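Local coordinates for protein putative NAD(P)H-flavin oxidoreductase (Streptococcus pyogenes serotype M1, PDB 2HAY) that binds flavin mononucleotide and, as a member of the nitroreductase family, probably works as an NAD(P)H-dependent flavin oxidoreductase, at residues Trp73-Gln76 and Tyr77-Thr81. Numbering follows the deposited sequence.
With FMN (flavin mononucleotide), chain I.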
loop_
_atom_site.group_PDB
_atom_site.type_symbol
_atom_site.label_atom_id
_atom_site.label_comp_id
_atom_site.label_asym_id
_atom_site.label_seq_id
_atom_site.Cartn_x
_atom_site.Cartn_y
_atom_site.Cartn_z
ATOM N N TRP B 73 5.243 14.749 -15.022
ATOM C CA TRP B 73 6.261 15.555 -14.335
ATOM C C TRP B 73 7.146 14.812 -13.341
ATOM O O TRP B 73 8.284 15.203 -13.137
ATOM C CB TRP B 73 5.652 16.793 -13.652
ATOM C CG TRP B 73 4.689 16.519 -12.516
ATOM C CD1 TRP B 73 3.323 16.493 -12.594
ATOM C CD2 TRP B 73 5.015 16.269 -11.136
ATOM N NE1 TRP B 73 2.778 16.220 -11.360
ATOM C CE2 TRP B 73 3.790 16.084 -10.444
ATOM C CE3 TRP B 73 6.220 16.171 -10.421
ATOM C CZ2 TRP B 73 3.732 15.807 -9.062
ATOM C CZ3 TRP B 73 6.170 15.889 -9.037
ATOM C CH2 TRP B 73 4.928 15.714 -8.375
ATOM N N GLY B 74 6.644 13.750 -12.719
ATOM C CA GLY B 74 7.454 13.013 -11.773
ATOM C C GLY B 74 8.210 11.809 -12.314
ATOM O O GLY B 74 8.856 11.099 -11.550
ATOM N N ALA B 75 8.147 11.569 -13.621
ATOM C CA ALA B 75 8.652 10.307 -14.176
ATOM C C ALA B 75 9.543 10.483 -15.402
ATOM O O ALA B 75 9.824 9.514 -16.106
ATOM C CB ALA B 75 7.499 9.388 -14.502
ATOM N N GLN B 76 9.998 11.713 -15.630
ATOM C CA GLN B 76 10.710 12.099 -16.849
ATOM C C GLN B 76 11.986 11.268 -17.088
ATOM O O GLN B 76 12.166 10.677 -18.153
ATOM C CB GLN B 76 11.105 13.579 -16.761
ATOM C CG GLN B 76 10.786 14.394 -17.967
ATOM C CD GLN B 76 9.474 15.107 -17.826
ATOM O OE1 GLN B 76 9.387 16.119 -17.128
ATOM N NE2 GLN B 76 8.437 14.584 -18.469
ATOM N N TYR B 77 12.879 11.245 -16.096
ATOM C CA TYR B 77 14.117 10.493 -16.232
ATOM C C TYR B 77 13.879 9.001 -16.024
ATOM O O TYR B 77 14.570 8.175 -16.607
ATOM C CB TYR B 77 15.190 11.065 -15.318
ATOM C CG TYR B 77 15.695 12.374 -15.847
ATOM C CD1 TYR B 77 15.138 13.576 -15.431
ATOM C CD2 TYR B 77 16.704 12.410 -16.804
ATOM C CE1 TYR B 77 15.585 14.796 -15.935
ATOM C CE2 TYR B 77 17.176 13.635 -17.317
ATOM C CZ TYR B 77 16.601 14.818 -16.880
ATOM O OH TYR B 77 17.047 16.015 -17.382
ATOM N N GLN B 78 12.855 8.659 -15.251
ATOM C CA GLN B 78 12.525 7.252 -15.016
ATOM C C GLN B 78 12.062 6.549 -16.303
ATOM O O GLN B 78 12.577 5.486 -16.643
ATOM C CB GLN B 78 11.508 7.114 -13.884
ATOM C CG GLN B 78 12.032 7.563 -12.534
ATOM C CD GLN B 78 11.631 8.984 -12.169
ATOM O OE1 GLN B 78 11.731 9.921 -12.983
ATOM N NE2 GLN B 78 11.160 9.156 -10.934
ATOM N N LEU B 79 11.107 7.163 -17.021
ATOM C CA LEU B 79 10.700 6.710 -18.355
ATOM C C LEU B 79 11.869 6.672 -19.363
ATOM O O LEU B 79 11.930 5.766 -20.205
ATOM C CB LEU B 79 9.568 7.591 -18.891
ATOM C CG LEU B 79 8.167 7.476 -18.278
ATOM C CD1 LEU B 79 7.310 8.650 -18.725
ATOM C CD2 LEU B 79 7.477 6.160 -18.645
ATOM N N GLU B 80 12.792 7.634 -19.287
ATOM C CA GLU B 80 13.965 7.625 -20.151
ATOM C C GLU B 80 14.906 6.446 -19.900
ATOM O O GLU B 80 15.402 5.835 -20.855
ATOM C CB GLU B 80 14.803 8.893 -19.980
ATOM C CG GLU B 80 14.320 10.106 -20.700
ATOM C CD GLU B 80 14.613 10.111 -22.199
ATOM O OE1 GLU B 80 15.539 9.402 -22.687
ATOM O OE2 GLU B 80 13.897 10.866 -22.881
ATOM N N THR B 81 15.186 6.155 -18.629
ATOM C CA THR B 81 16.394 5.394 -18.282
ATOM C C THR B 81 16.153 4.067 -17.567
ATOM O O THR B 81 17.059 3.221 -17.502
ATOM C CB THR B 81 17.362 6.245 -17.424
ATOM O OG1 THR B 81 16.720 6.623 -16.213
ATOM C CG2 THR B 81 17.810 7.521 -18.179
HETATM N N1 FMN I . 9.405 10.608 -6.766
HETATM C C2 FMN I . 9.444 11.322 -7.974
HETATM O O2 FMN I . 10.498 11.882 -8.360
HETATM N N3 FMN I . 8.292 11.400 -8.766
HETATM C C4 FMN I . 7.090 10.815 -8.376
HETATM O O4 FMN I . 6.029 11.011 -8.983
HETATM C C4A FMN I . 7.034 10.113 -7.170
HETATM N N5 FMN I . 5.823 9.529 -6.797
HETATM C C5A FMN I . 5.727 8.808 -5.609
HETATM C C6 FMN I . 4.510 8.214 -5.269
HETATM C C7 FMN I . 4.397 7.492 -4.088
HETATM C C7M FMN I . 3.157 6.666 -3.875
HETATM C C8 FMN I . 5.513 7.357 -3.233
HETATM C C8M FMN I . 5.531 6.267 -2.208
HETATM C C9 FMN I . 6.737 7.956 -3.578
HETATM C C9A FMN I . 6.855 8.686 -4.780
HETATM N N10 FMN I . 8.079 9.284 -5.174
HETATM C C10 FMN I . 8.186 10.002 -6.366
HETATM C "C1'" FMN I . 9.296 9.151 -4.338
HETATM C "C2'" FMN I . 9.211 10.066 -3.106
HETATM O "O2'" FMN I . 9.641 11.384 -3.412
HETATM C "C3'" FMN I . 10.089 9.481 -1.993
HETATM O "O3'" FMN I . 9.672 8.170 -1.688
HETATM C "C4'" FMN I . 10.126 10.297 -0.706
HETATM O "O4'" FMN I . 10.559 11.607 -1.037
HETATM C "C5'" FMN I . 11.051 9.629 0.333
HETATM O "O5'" FMN I . 12.407 9.474 -0.112
HETATM P P FMN I . 13.118 8.039 -0.333
HETATM O O1P FMN I . 14.318 8.226 -1.218
HETATM O O2P FMN I . 12.139 7.058 -0.923
HETATM O O3P FMN I . 13.580 7.408 0.928
#
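The carbonyl oxygen of Gly74 takes two weak hydrogen bonds, one from the flavin and one from the helix that follows. FMN N3 donates to Gly74 O over 2.9 Å, and Gln78 NE2 approaches the same oxygen at 3.1 Å with a bent N-H...O angle of 120°. Gln78 gets there by folding back: its CG lies beside the backbone N, and a bend at chi2 (97°) brings the amide back beside the loop, with OE1 packed 3.3 Å from Ala75 CA. Gln78 NE2 also lies 3.8 Å from FMN O2, a distance too long for a hydrogen bond, which puts it beside the pyrimidine end of the isoalloxazine. Ala75 sits at the N-cap position, and its carbonyl opens the first turn with a nearly straight bond from Leu79 N to Ala75 O (2.8 Å, 173°). Leu79 CG lies 4.3 Å from Ala75 CB, while the leucine also packs on Phe85 and Ile68. One residue on, Glu80 N reaches Gln76 O only weakly, and the carboxylate of Glu80 turns to Lys69 in a salt bridge. At the far end Thr81 OG1 and Thr81 N hold Tyr77 O from opposite faces of its plane, the hydroxyl at 2.7 Å. Together with Gly171, which bonds to the Gly74 backbone, this loop and the first turn of helix 76-81 form one wall of the FMN pocket of a nitroreductase-family flavoprotein.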